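PDB 4QO5: cytochrome c-552/4 domain-containing protein from Ignicoccus hospitalis KIN4/I, which binds eight c-type hemes as a membrane-associated octaheme cytochrome and probably serves in electron transfer or redox chemistry. Local coordinates for residues H239-V244 and F494-Y499; K432-T437 and F475-I480; P366-P371 and G376-A381. One frame throughout, in Å; residues are numbered along the deposited sequence.

Contact 1. Residues H239-V244 and F494-Y499; sequences HLDPDV and FKRGWY. With HEC (heme c), chain G.
Asp241 OD2 is gripped twice: by NE of Arg496 at 2.8 Å and by the indole NE1 of Trp491. The other oxygen, Asp241 OD1, takes NH2 of Arg496 at 2.7 Å. Together these make a side-on, bidentate salt bridge. Each oxygen uses its syn lone pair, and the carboxylate and guanidinium planes lie 25° apart. The bond from NE is the straighter, at 160°. Arg496 reaches this position by bending its chain at chi2 and chi3. One face of its guanidinium is covered by Pro242, whose CB sits 3.6 Å from Arg496 NE. A cis peptide joins Asp241 to Pro242. Asp241 OD1 also forms a salt bridge with Lys495 of the third subunit, and Lys495 of this chain pairs with Asp241 of the second subunit. The carboxylate thus bonds to Arg496 of its own chain and to a neighbouring subunit, and the gathered positive groups would probably favour its charged form. Two residues upstream, His239 closes a CXXCH heme-binding motif. Its NE2 binds the heme iron at 2.1 Å, and Lys126 is the other axial ligand. The contact therefore joins a heme-binding loop to the turn that leads into helix 498-520. Pro242 and Arg496 pack on Phe475 and Ser479 of helix 464-485, Leu240 rests on helix 246-252, and Gly497 is the N-cap residue of helix 498-520.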
loop_
_atom_site.group_PDB
_atom_site.type_symbol
_atom_site.label_atom_id
_atom_site.label_comp_id
_atom_site.label_asym_id
_atom_site.label_seq_id
_atom_site.Cartn_x
_atom_site.Cartn_y
_atom_site.Cartn_z
ATOM N N HIS A 239 6.626 -10.478 3.065
ATOM C CA HIS A 239 6.871 -10.446 1.623
ATOM C C HIS A 239 6.327 -9.167 0.993
ATOM O O HIS A 239 5.330 -9.205 0.268
ATOM C CB HIS A 239 6.270 -11.662 0.925
ATOM C CG HIS A 239 7.026 -12.919 1.185
ATOM N ND1 HIS A 239 7.896 -13.469 0.268
ATOM C CD2 HIS A 239 7.085 -13.706 2.282
ATOM C CE1 HIS A 239 8.435 -14.560 0.777
ATOM N NE2 HIS A 239 7.971 -14.711 2.002
ATOM N N LEU A 240 7.029 -8.060 1.245
ATOM C CA LEU A 240 6.627 -6.738 0.809
ATOM C C LEU A 240 7.680 -6.007 -0.004
ATOM O O LEU A 240 8.873 -6.297 0.057
ATOM C CB LEU A 240 6.335 -5.845 2.024
ATOM C CG LEU A 240 5.168 -6.143 2.940
ATOM C CD1 LEU A 240 5.064 -5.016 3.981
ATOM C CD2 LEU A 240 3.896 -6.259 2.128
ATOM N N ASP A 241 7.191 -5.014 -0.736
ATOM C CA ASP A 241 7.987 -3.988 -1.386
ATOM C C ASP A 241 8.975 -3.356 -0.402
ATOM O O ASP A 241 8.650 -3.167 0.772
ATOM C CB ASP A 241 6.981 -2.926 -1.867
ATOM C CG ASP A 241 7.637 -1.723 -2.494
ATOM O OD1 ASP A 241 7.582 -0.632 -1.879
ATOM O OD2 ASP A 241 8.169 -1.859 -3.610
ATOM N N PRO A 242 10.177 -2.974 -0.869
ATOM C CA PRO A 242 10.729 -2.997 -2.234
ATOM C C PRO A 242 11.500 -4.250 -2.617
ATOM O O PRO A 242 11.711 -4.463 -3.813
ATOM C CB PRO A 242 11.705 -1.820 -2.226
ATOM C CG PRO A 242 12.196 -1.761 -0.785
ATOM C CD PRO A 242 11.003 -2.179 0.060
ATOM N N ASP A 243 11.934 -5.035 -1.631
ATOM C CA ASP A 243 12.859 -6.143 -1.892
ATOM C C ASP A 243 12.185 -7.439 -2.300
ATOM O O ASP A 243 12.713 -8.212 -3.116
ATOM C CB ASP A 243 13.786 -6.387 -0.679
ATOM C CG ASP A 243 13.030 -6.484 0.666
ATOM O OD1 ASP A 243 13.359 -7.399 1.474
ATOM O OD2 ASP A 243 12.152 -5.628 0.952
ATOM N N VAL A 244 11.018 -7.701 -1.730
ATOM C CA VAL A 244 10.388 -9.001 -1.932
ATOM C C VAL A 244 8.875 -8.835 -2.103
ATOM O O VAL A 244 8.097 -9.446 -1.380
ATOM C CB VAL A 244 10.717 -9.959 -0.737
ATOM C CG1 VAL A 244 12.181 -10.409 -0.784
ATOM C CG2 VAL A 244 10.445 -9.272 0.614
ATOM N N PHE A 494 6.627 1.495 -13.042
ATOM C CA PHE A 494 7.060 2.762 -12.455
ATOM C C PHE A 494 7.337 2.686 -10.962
ATOM O O PHE A 494 8.207 3.390 -10.452
ATOM C CB PHE A 494 6.025 3.859 -12.699
ATOM C CG PHE A 494 5.874 4.247 -14.138
ATOM C CD1 PHE A 494 6.930 4.822 -14.840
ATOM C CD2 PHE A 494 4.658 4.092 -14.771
ATOM C CE1 PHE A 494 6.767 5.207 -16.170
ATOM C CE2 PHE A 494 4.493 4.462 -16.083
ATOM C CZ PHE A 494 5.551 5.027 -16.785
ATOM N N LYS A 495 6.580 1.849 -10.265
ATOM C CA LYS A 495 6.710 1.747 -8.821
ATOM C C LYS A 495 8.092 1.196 -8.424
ATOM O O LYS A 495 8.776 1.763 -7.575
ATOM C CB LYS A 495 5.571 0.888 -8.244
ATOM C CG LYS A 495 5.616 0.693 -6.725
ATOM C CD LYS A 495 5.660 2.038 -6.003
ATOM C CE LYS A 495 5.420 1.882 -4.516
ATOM N NZ LYS A 495 3.982 2.012 -4.194
ATOM N N ARG A 496 8.528 0.118 -9.063
ATOM C CA ARG A 496 9.757 -0.544 -8.613
ATOM C C ARG A 496 10.336 -1.398 -9.744
ATOM O O ARG A 496 11.148 -2.268 -9.510
ATOM C CB ARG A 496 9.461 -1.422 -7.392
ATOM C CG ARG A 496 10.632 -1.580 -6.412
ATOM C CD ARG A 496 10.902 -0.268 -5.660
ATOM N NE ARG A 496 9.851 0.046 -4.697
ATOM C CZ ARG A 496 9.765 1.203 -4.049
ATOM N NH1 ARG A 496 10.668 2.147 -4.266
ATOM N NH2 ARG A 496 8.783 1.418 -3.186
ATOM N N GLY A 497 9.924 -1.129 -10.975
ATOM C CA GLY A 497 10.239 -2.029 -12.080
ATOM C C GLY A 497 11.128 -1.445 -13.156
ATOM O O GLY A 497 12.126 -0.801 -12.842
ATOM N N TRP A 498 10.781 -1.685 -14.427
ATOM C CA TRP A 498 11.662 -1.313 -15.535
ATOM C C TRP A 498 12.065 0.151 -15.536
ATOM O O TRP A 498 13.219 0.481 -15.816
ATOM C CB TRP A 498 11.067 -1.703 -16.905
ATOM C CG TRP A 498 11.388 -3.123 -17.250
ATOM C CD1 TRP A 498 10.515 -4.172 -17.331
ATOM C CD2 TRP A 498 12.687 -3.661 -17.507
ATOM N NE1 TRP A 498 11.192 -5.327 -17.646
ATOM C CE2 TRP A 498 12.529 -5.039 -17.747
ATOM C CE3 TRP A 498 13.974 -3.112 -17.550
ATOM C CZ2 TRP A 498 13.610 -5.883 -18.024
ATOM C CZ3 TRP A 498 15.048 -3.954 -17.834
ATOM C CH2 TRP A 498 14.856 -5.318 -18.068
ATOM N N TYR A 499 11.117 1.033 -15.237
ATOM C CA TYR A 499 11.418 2.451 -15.236
ATOM C C TYR A 499 12.488 2.748 -14.186
ATOM O O TYR A 499 13.444 3.484 -14.446
ATOM C CB TYR A 499 10.157 3.304 -15.000
ATOM C CG TYR A 499 10.525 4.745 -14.759
ATOM C CD1 TYR A 499 10.706 5.629 -15.821
ATOM C CD2 TYR A 499 10.738 5.209 -13.467
ATOM C CE1 TYR A 499 11.086 6.938 -15.588
ATOM C CE2 TYR A 499 11.119 6.497 -13.232
ATOM C CZ TYR A 499 11.287 7.362 -14.284
ATOM O OH TYR A 499 11.665 8.652 -14.005
HETATM FE FE HEC G . 8.272 -16.524 3.112
HETATM C CHA HEC G . 11.286 -17.329 1.613
HETATM C CHB HEC G . 6.563 -17.893 0.454
HETATM C CHC HEC G . 5.359 -16.284 4.896
HETATM C CHD HEC G . 9.885 -14.795 5.529
HETATM N NA HEC G . 8.808 -17.477 1.382
HETATM C C1A HEC G . 10.116 -17.640 0.946
HETATM C C2A HEC G . 10.055 -18.257 -0.367
HETATM C C3A HEC G . 8.758 -18.423 -0.692
HETATM C C4A HEC G . 7.943 -17.922 0.394
HETATM C CMA HEC G . 8.182 -19.020 -1.997
HETATM C CAA HEC G . 11.301 -18.609 -1.212
HETATM C CBA HEC G . 11.949 -19.915 -0.759
HETATM C CGA HEC G . 12.978 -19.660 0.313
HETATM O O1A HEC G . 12.878 -20.320 1.382
HETATM O O2A HEC G . 13.886 -18.801 0.114
HETATM N NB HEC G . 6.358 -16.965 2.739
HETATM C C1B HEC G . 5.851 -17.581 1.600
HETATM C C2B HEC G . 4.446 -17.880 1.834
HETATM C C3B HEC G . 4.151 -17.474 3.087
HETATM C C4B HEC G . 5.324 -16.866 3.645
HETATM C CMB HEC G . 3.551 -18.627 0.819
HETATM C CAB HEC G . 2.895 -17.581 3.983
HETATM C CBB HEC G . 1.910 -18.749 3.723
HETATM N NC HEC G . 7.706 -15.662 4.842
HETATM C C1C HEC G . 6.473 -15.712 5.435
HETATM C C2C HEC G . 6.481 -14.834 6.606
HETATM C C3C HEC G . 7.789 -14.745 6.912
HETATM C C4C HEC G . 8.550 -15.064 5.726
HETATM C CMC HEC G . 5.302 -15.018 7.595
HETATM C CAC HEC G . 8.564 -14.121 8.108
HETATM C CBC HEC G . 7.928 -14.175 9.526
HETATM N ND HEC G . 10.288 -16.114 3.486
HETATM C C1D HEC G . 10.706 -15.373 4.598
HETATM C C2D HEC G . 12.146 -15.298 4.610
HETATM C C3D HEC G . 12.592 -16.094 3.392
HETATM C C4D HEC G . 11.377 -16.575 2.767
HETATM C CMD HEC G . 13.036 -14.568 5.640
HETATM C CAD HEC G . 14.044 -16.361 2.950
HETATM C CBD HEC G . 14.497 -17.707 3.505
HETATM C CGD HEC G . 15.881 -17.994 2.969
HETATM O O1D HEC G . 16.004 -18.293 1.749
HETATM O O2D HEC G . 16.857 -17.941 3.767
#

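Contact 2. Residues K432-T437 and F475-I480; sequences KATLKT and FYSNSI
Thr434 and Ser477 mark the closest approach of two helical segments that run in opposite senses, with their CA atoms 7.4 Å apart. This is an antiparallel helix pair within the C-terminal group of long helices, made by helix 413-447 and helix 464-485. Segment 432-437 is regular alpha helix. Segment 475-480 opens with a wider pi-type turn at 475-477.

The crossing is sparse, and only about 64 Å² of surface is buried between the segments. Two small hydroxyl side chains meet there. Thr434 OG1 and Ser477 OG stand 3.0 Å apart. In both residues the bond from CA to CB points toward the other segment. In both, the oxygen lies beside the backbone N (chi1 -63° in Thr434, -65° in Ser477). This rotation also turns each hydroxyl back to its own helix. Thr434 OG1 is hydrogen-bonded to the carbonyl O of Thr430, and Ser477 OG to that of Ser472. These buried oxygens are therefore satisfied locally. Thr437 OG1 adds a polar link between the helices through Ser472 OG.

Helix 498-520 packs against both members: Leu501 meets Ala433, and Trp498 meets Ile480. Within helix 464-485, Phe475 O accepts two bonds from one residue. Ser479 N and Ser479 OG each lie 2.9 Å from Phe475 O and reach it from opposite faces of the carbonyl plane.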
loop_
_atom_site.group_PDB
_atom_site.type_symbol
_atom_site.label_atom_id
_atom_site.label_comp_id
_atom_site.label_asym_id
_atom_site.label_seq_id
_atom_site.Cartn_x
_atom_site.Cartn_y
_atom_site.Cartn_z
ATOM N N LYS A 432 20.795 -9.187 -17.445
ATOM C CA LYS A 432 21.707 -8.367 -18.253
ATOM C C LYS A 432 21.790 -6.939 -17.701
ATOM O O LYS A 432 22.851 -6.314 -17.729
ATOM C CB LYS A 432 21.276 -8.332 -19.731
ATOM C CG LYS A 432 21.515 -9.632 -20.499
ATOM C CD LYS A 432 23.002 -9.878 -20.710
ATOM C CE LYS A 432 23.248 -11.026 -21.688
ATOM N NZ LYS A 432 22.536 -12.269 -21.276
ATOM N N ALA A 433 20.667 -6.414 -17.225
ATOM C CA ALA A 433 20.662 -5.070 -16.637
ATOM C C ALA A 433 21.531 -5.045 -15.376
ATOM O O ALA A 433 22.256 -4.084 -15.129
ATOM C CB ALA A 433 19.236 -4.612 -16.316
ATOM N N THR A 434 21.464 -6.122 -14.600
ATOM C CA THR A 434 22.266 -6.271 -13.389
ATOM C C THR A 434 23.758 -6.371 -13.724
ATOM O O THR A 434 24.606 -5.843 -13.006
ATOM C CB THR A 434 21.792 -7.482 -12.582
ATOM O OG1 THR A 434 20.442 -7.254 -12.164
ATOM C CG2 THR A 434 22.667 -7.713 -11.338
ATOM N N LEU A 435 24.085 -7.026 -14.831
ATOM C CA LEU A 435 25.480 -7.087 -15.254
ATOM C C LEU A 435 25.966 -5.688 -15.618
ATOM O O LEU A 435 27.122 -5.326 -15.363
ATOM C CB LEU A 435 25.655 -8.052 -16.440
ATOM C CG LEU A 435 27.049 -8.113 -17.068
ATOM C CD1 LEU A 435 28.106 -8.504 -16.035
ATOM C CD2 LEU A 435 27.055 -9.104 -18.246
ATOM N N LYS A 436 25.083 -4.898 -16.225
ATOM C CA LYS A 436 25.432 -3.540 -16.627
ATOM C C LYS A 436 25.737 -2.659 -15.411
ATOM O O LYS A 436 26.737 -1.942 -15.396
ATOM C CB LYS A 436 24.312 -2.917 -17.466
ATOM C CG LYS A 436 24.686 -1.567 -18.084
ATOM C CD LYS A 436 23.565 -1.032 -18.959
ATOM C CE LYS A 436 23.929 0.311 -19.569
ATOM N NZ LYS A 436 24.893 0.185 -20.690
ATOM N N THR A 437 24.881 -2.700 -14.394
ATOM C CA THR A 437 25.130 -1.888 -13.206
ATOM C C THR A 437 26.364 -2.382 -12.462
ATOM O O THR A 437 27.074 -1.593 -11.831
ATOM C CB THR A 437 23.919 -1.841 -12.246
ATOM O OG1 THR A 437 23.610 -3.162 -11.788
ATOM C CG2 THR A 437 22.702 -1.251 -12.946
ATOM N N PHE A 475 16.141 -4.537 -5.432
ATOM C CA PHE A 475 14.805 -3.948 -5.543
ATOM C C PHE A 475 14.216 -4.149 -6.941
ATOM O O PHE A 475 13.160 -4.750 -7.099
ATOM C CB PHE A 475 14.806 -2.439 -5.245
ATOM C CG PHE A 475 15.171 -2.071 -3.824
ATOM C CD1 PHE A 475 15.386 -3.034 -2.859
ATOM C CD2 PHE A 475 15.283 -0.727 -3.473
ATOM C CE1 PHE A 475 15.713 -2.672 -1.558
ATOM C CE2 PHE A 475 15.608 -0.360 -2.180
ATOM C CZ PHE A 475 15.825 -1.338 -1.225
ATOM N N TYR A 476 14.899 -3.629 -7.947
ATOM C CA TYR A 476 14.254 -3.435 -9.257
ATOM C C TYR A 476 14.189 -4.724 -10.081
ATOM O O TYR A 476 13.119 -5.090 -10.573
ATOM C CB TYR A 476 14.920 -2.285 -10.024
ATOM C CG TYR A 476 15.002 -1.028 -9.174
ATOM C CD1 TYR A 476 13.947 -0.662 -8.344
ATOM C CD2 TYR A 476 16.140 -0.232 -9.177
ATOM C CE1 TYR A 476 14.018 0.468 -7.548
ATOM C CE2 TYR A 476 16.220 0.905 -8.368
ATOM C CZ TYR A 476 15.159 1.247 -7.569
ATOM O OH TYR A 476 15.237 2.383 -6.783
ATOM N N SER A 477 15.314 -5.426 -10.201
ATOM C CA SER A 477 15.314 -6.678 -10.967
ATOM C C SER A 477 14.396 -7.662 -10.269
ATOM O O SER A 477 13.613 -8.346 -10.917
ATOM C CB SER A 477 16.718 -7.263 -11.121
ATOM O OG SER A 477 17.547 -6.416 -11.896
ATOM N N ASN A 478 14.481 -7.720 -8.940
ATOM C CA ASN A 478 13.587 -8.590 -8.183
ATOM C C ASN A 478 12.116 -8.282 -8.441
ATOM O O ASN A 478 11.314 -9.181 -8.666
ATOM C CB ASN A 478 13.861 -8.481 -6.685
ATOM C CG ASN A 478 15.098 -9.256 -6.260
ATOM O OD1 ASN A 478 15.733 -9.951 -7.065
ATOM N ND2 ASN A 478 15.451 -9.133 -4.988
ATOM N N SER A 479 11.757 -7.006 -8.378
ATOM C CA SER A 479 10.365 -6.624 -8.572
ATOM C C SER A 479 9.878 -6.996 -9.967
ATOM O O SER A 479 8.747 -7.461 -10.141
ATOM C CB SER A 479 10.167 -5.131 -8.320
ATOM O OG SER A 479 10.268 -4.846 -6.935
ATOM N N ILE A 480 10.736 -6.800 -10.959
ATOM C CA ILE A 480 10.359 -7.124 -12.339
ATOM C C ILE A 480 10.082 -8.614 -12.499
ATOM O O ILE A 480 9.097 -9.021 -13.124
ATOM C CB ILE A 480 11.456 -6.680 -13.330
ATOM C CG1 ILE A 480 11.504 -5.154 -13.394
ATOM C CG2 ILE A 480 11.189 -7.251 -14.744
ATOM C CD1 ILE A 480 12.792 -4.609 -13.992
#

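Contact 3. Residues P366-P371 and G376-A381; sequences PISLAP and GKFLYA
Phe378 starts its contacts at CB, which lies 3.6 Å from CG1 of Ile367. Its CG is next, 3.6 Å from Ile367 CD1. That methyl makes an off-centre CH-pi contact with the ring, 30° off the normal. At CD1 the ring edge meets the Ser368 hydroxyl. Farther out, CE1 lies 3.6 Å from CD of Pro371, which CZ also touches. Pro371 CB sits 4.0 Å from the ring centroid, squarely over the face, on the other side of the plane from Ile367. An alanine in place of Phe378 would remove this ring and is likely to leave Ile367 and Pro371 facing a gap. The ring also meets that of Tyr321.

Both segments lie in the loop between strand 362-363 and helix 393-407. Their backbones run antiparallel with a single beta bridge, the non-hydrogen-bonded pair Ile367 and Tyr380. It is flanked by Ser368 N to Leu379 O (3.0 Å) and Ala381 N to Pro366 O (2.9 Å). Ser368 OG lies between its backbone N and carbonyl carbon (chi1 54°), which lets it accept Leu379 N and donate to Ala370 O. Polar bonds thus fix the register while the aromatic ring packs between Ile367 and Pro371.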
loop_
_atom_site.group_PDB
_atom_site.type_symbol
_atom_site.label_atom_id
_atom_site.label_comp_id
_atom_site.label_asym_id
_atom_site.label_seq_id
_atom_site.Cartn_x
_atom_site.Cartn_y
_atom_site.Cartn_z
ATOM N N PRO A 366 25.339 -18.172 -5.037
ATOM C CA PRO A 366 24.883 -19.280 -5.886
ATOM C C PRO A 366 25.372 -19.182 -7.322
ATOM O O PRO A 366 25.382 -20.185 -8.051
ATOM C CB PRO A 366 23.353 -19.159 -5.835
ATOM C CG PRO A 366 23.085 -17.723 -5.472
ATOM C CD PRO A 366 24.231 -17.284 -4.617
ATOM N N ILE A 367 25.779 -17.983 -7.723
ATOM C CA ILE A 367 26.120 -17.730 -9.119
ATOM C C ILE A 367 27.278 -16.726 -9.180
ATOM O O ILE A 367 27.447 -15.907 -8.269
ATOM C CB ILE A 367 24.850 -17.237 -9.883
ATOM C CG1 ILE A 367 25.072 -17.194 -11.397
ATOM C CG2 ILE A 367 24.339 -15.893 -9.312
ATOM C CD1 ILE A 367 23.782 -16.970 -12.197
ATOM N N SER A 368 28.086 -16.803 -10.234
ATOM C CA SER A 368 29.235 -15.912 -10.400
ATOM C C SER A 368 28.810 -14.454 -10.622
ATOM O O SER A 368 27.638 -14.170 -10.875
ATOM C CB SER A 368 30.099 -16.379 -11.566
ATOM O OG SER A 368 29.329 -16.523 -12.751
ATOM N N LEU A 369 29.772 -13.538 -10.537
ATOM C CA LEU A 369 29.483 -12.107 -10.665
ATOM C C LEU A 369 29.310 -11.682 -12.114
ATOM O O LEU A 369 28.738 -10.628 -12.404
ATOM C CB LEU A 369 30.597 -11.280 -10.025
ATOM C CG LEU A 369 30.815 -11.513 -8.532
ATOM C CD1 LEU A 369 31.972 -10.663 -8.026
ATOM C CD2 LEU A 369 29.543 -11.229 -7.735
ATOM N N ALA A 370 29.823 -12.500 -13.024
ATOM C CA ALA A 370 29.739 -12.203 -14.445
ATOM C C ALA A 370 29.736 -13.517 -15.209
ATOM O O ALA A 370 30.290 -14.509 -14.732
ATOM C CB ALA A 370 30.926 -11.345 -14.869
ATOM N N PRO A 371 29.107 -13.539 -16.394
ATOM C CA PRO A 371 29.182 -14.765 -17.192
ATOM C C PRO A 371 30.563 -14.899 -17.826
ATOM O O PRO A 371 31.343 -13.949 -17.795
ATOM C CB PRO A 371 28.110 -14.548 -18.263
ATOM C CG PRO A 371 27.999 -13.059 -18.391
ATOM C CD PRO A 371 28.287 -12.494 -17.035
ATOM N N GLY A 376 29.382 -17.459 -22.699
ATOM C CA GLY A 376 28.147 -16.738 -22.463
ATOM C C GLY A 376 27.399 -17.272 -21.254
ATOM O O GLY A 376 26.280 -16.844 -20.970
ATOM N N LYS A 377 28.020 -18.201 -20.531
ATOM C CA LYS A 377 27.367 -18.836 -19.388
ATOM C C LYS A 377 27.887 -18.339 -18.042
ATOM O O LYS A 377 29.066 -18.019 -17.899
ATOM C CB LYS A 377 27.546 -20.354 -19.445
ATOM C CG LYS A 377 26.707 -21.061 -20.501
ATOM C CD LYS A 377 26.889 -22.571 -20.380
ATOM C CE LYS A 377 26.239 -23.323 -21.529
ATOM N NZ LYS A 377 26.559 -24.780 -21.466
ATOM N N PHE A 378 27.002 -18.295 -17.053
ATOM C CA PHE A 378 27.439 -18.072 -15.678
ATOM C C PHE A 378 28.018 -19.361 -15.105
ATOM O O PHE A 378 27.785 -20.443 -15.633
ATOM C CB PHE A 378 26.279 -17.618 -14.802
ATOM C CG PHE A 378 25.798 -16.228 -15.104
ATOM C CD1 PHE A 378 26.348 -15.136 -14.453
ATOM C CD2 PHE A 378 24.791 -16.014 -16.039
ATOM C CE1 PHE A 378 25.899 -13.848 -14.731
ATOM C CE2 PHE A 378 24.343 -14.732 -16.317
ATOM C CZ PHE A 378 24.899 -13.649 -15.658
ATOM N N LEU A 379 28.778 -19.233 -14.026
ATOM C CA LEU A 379 29.220 -20.390 -13.250
ATOM C C LEU A 379 28.274 -20.555 -12.062
ATOM O O LEU A 379 27.823 -19.558 -11.475
ATOM C CB LEU A 379 30.658 -20.198 -12.772
ATOM C CG LEU A 379 31.670 -19.985 -13.906
ATOM C CD1 LEU A 379 33.015 -19.533 -13.367
ATOM C CD2 LEU A 379 31.820 -21.252 -14.730
ATOM N N TYR A 380 27.956 -21.802 -11.718
ATOM C CA TYR A 380 27.025 -22.070 -10.625
ATOM C C TYR A 380 27.791 -22.641 -9.442
ATOM O O TYR A 380 28.829 -23.279 -9.610
ATOM C CB TYR A 380 25.943 -23.066 -11.042
ATOM C CG TYR A 380 25.010 -22.610 -12.142
ATOM C CD1 TYR A 380 24.716 -21.267 -12.329
ATOM C CD2 TYR A 380 24.408 -23.539 -12.986
ATOM C CE1 TYR A 380 23.847 -20.856 -13.346
ATOM C CE2 TYR A 380 23.546 -23.146 -13.995
ATOM C CZ TYR A 380 23.269 -21.805 -14.173
ATOM O OH TYR A 380 22.404 -21.426 -15.182
ATOM N N ALA A 381 27.254 -22.424 -8.248
ATOM C CA ALA A 381 27.914 -22.818 -7.008
ATOM C C ALA A 381 27.970 -24.323 -6.840
ATOM O O ALA A 381 27.164 -25.054 -7.415
ATOM C CB ALA A 381 27.189 -22.189 -5.806
#

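Overall arrangement
Contacts 1 and 2 are buried and adjoin. Contact 2 lies partly on helix 464-485, contact 1 packs against the same helix, and Arg496 O packs on Ser479 and Tyr476. Both also reach the second subunit. Contact 3 is partly buried, lies in a loop region, and is touched by no other chain. It meets contact 2 where Leu435 packs on Pro371 and Ala370, but stays about 13 Å from contact 1 at the nearest atoms. The chemistry differs with place. Contact 1, beside a heme ligand and at the trimer interface, is built on charge. Contact 2 relies on small hydroxyls between helices. Contact 3, a local reversal, combines backbone bonds with CH-pi packing.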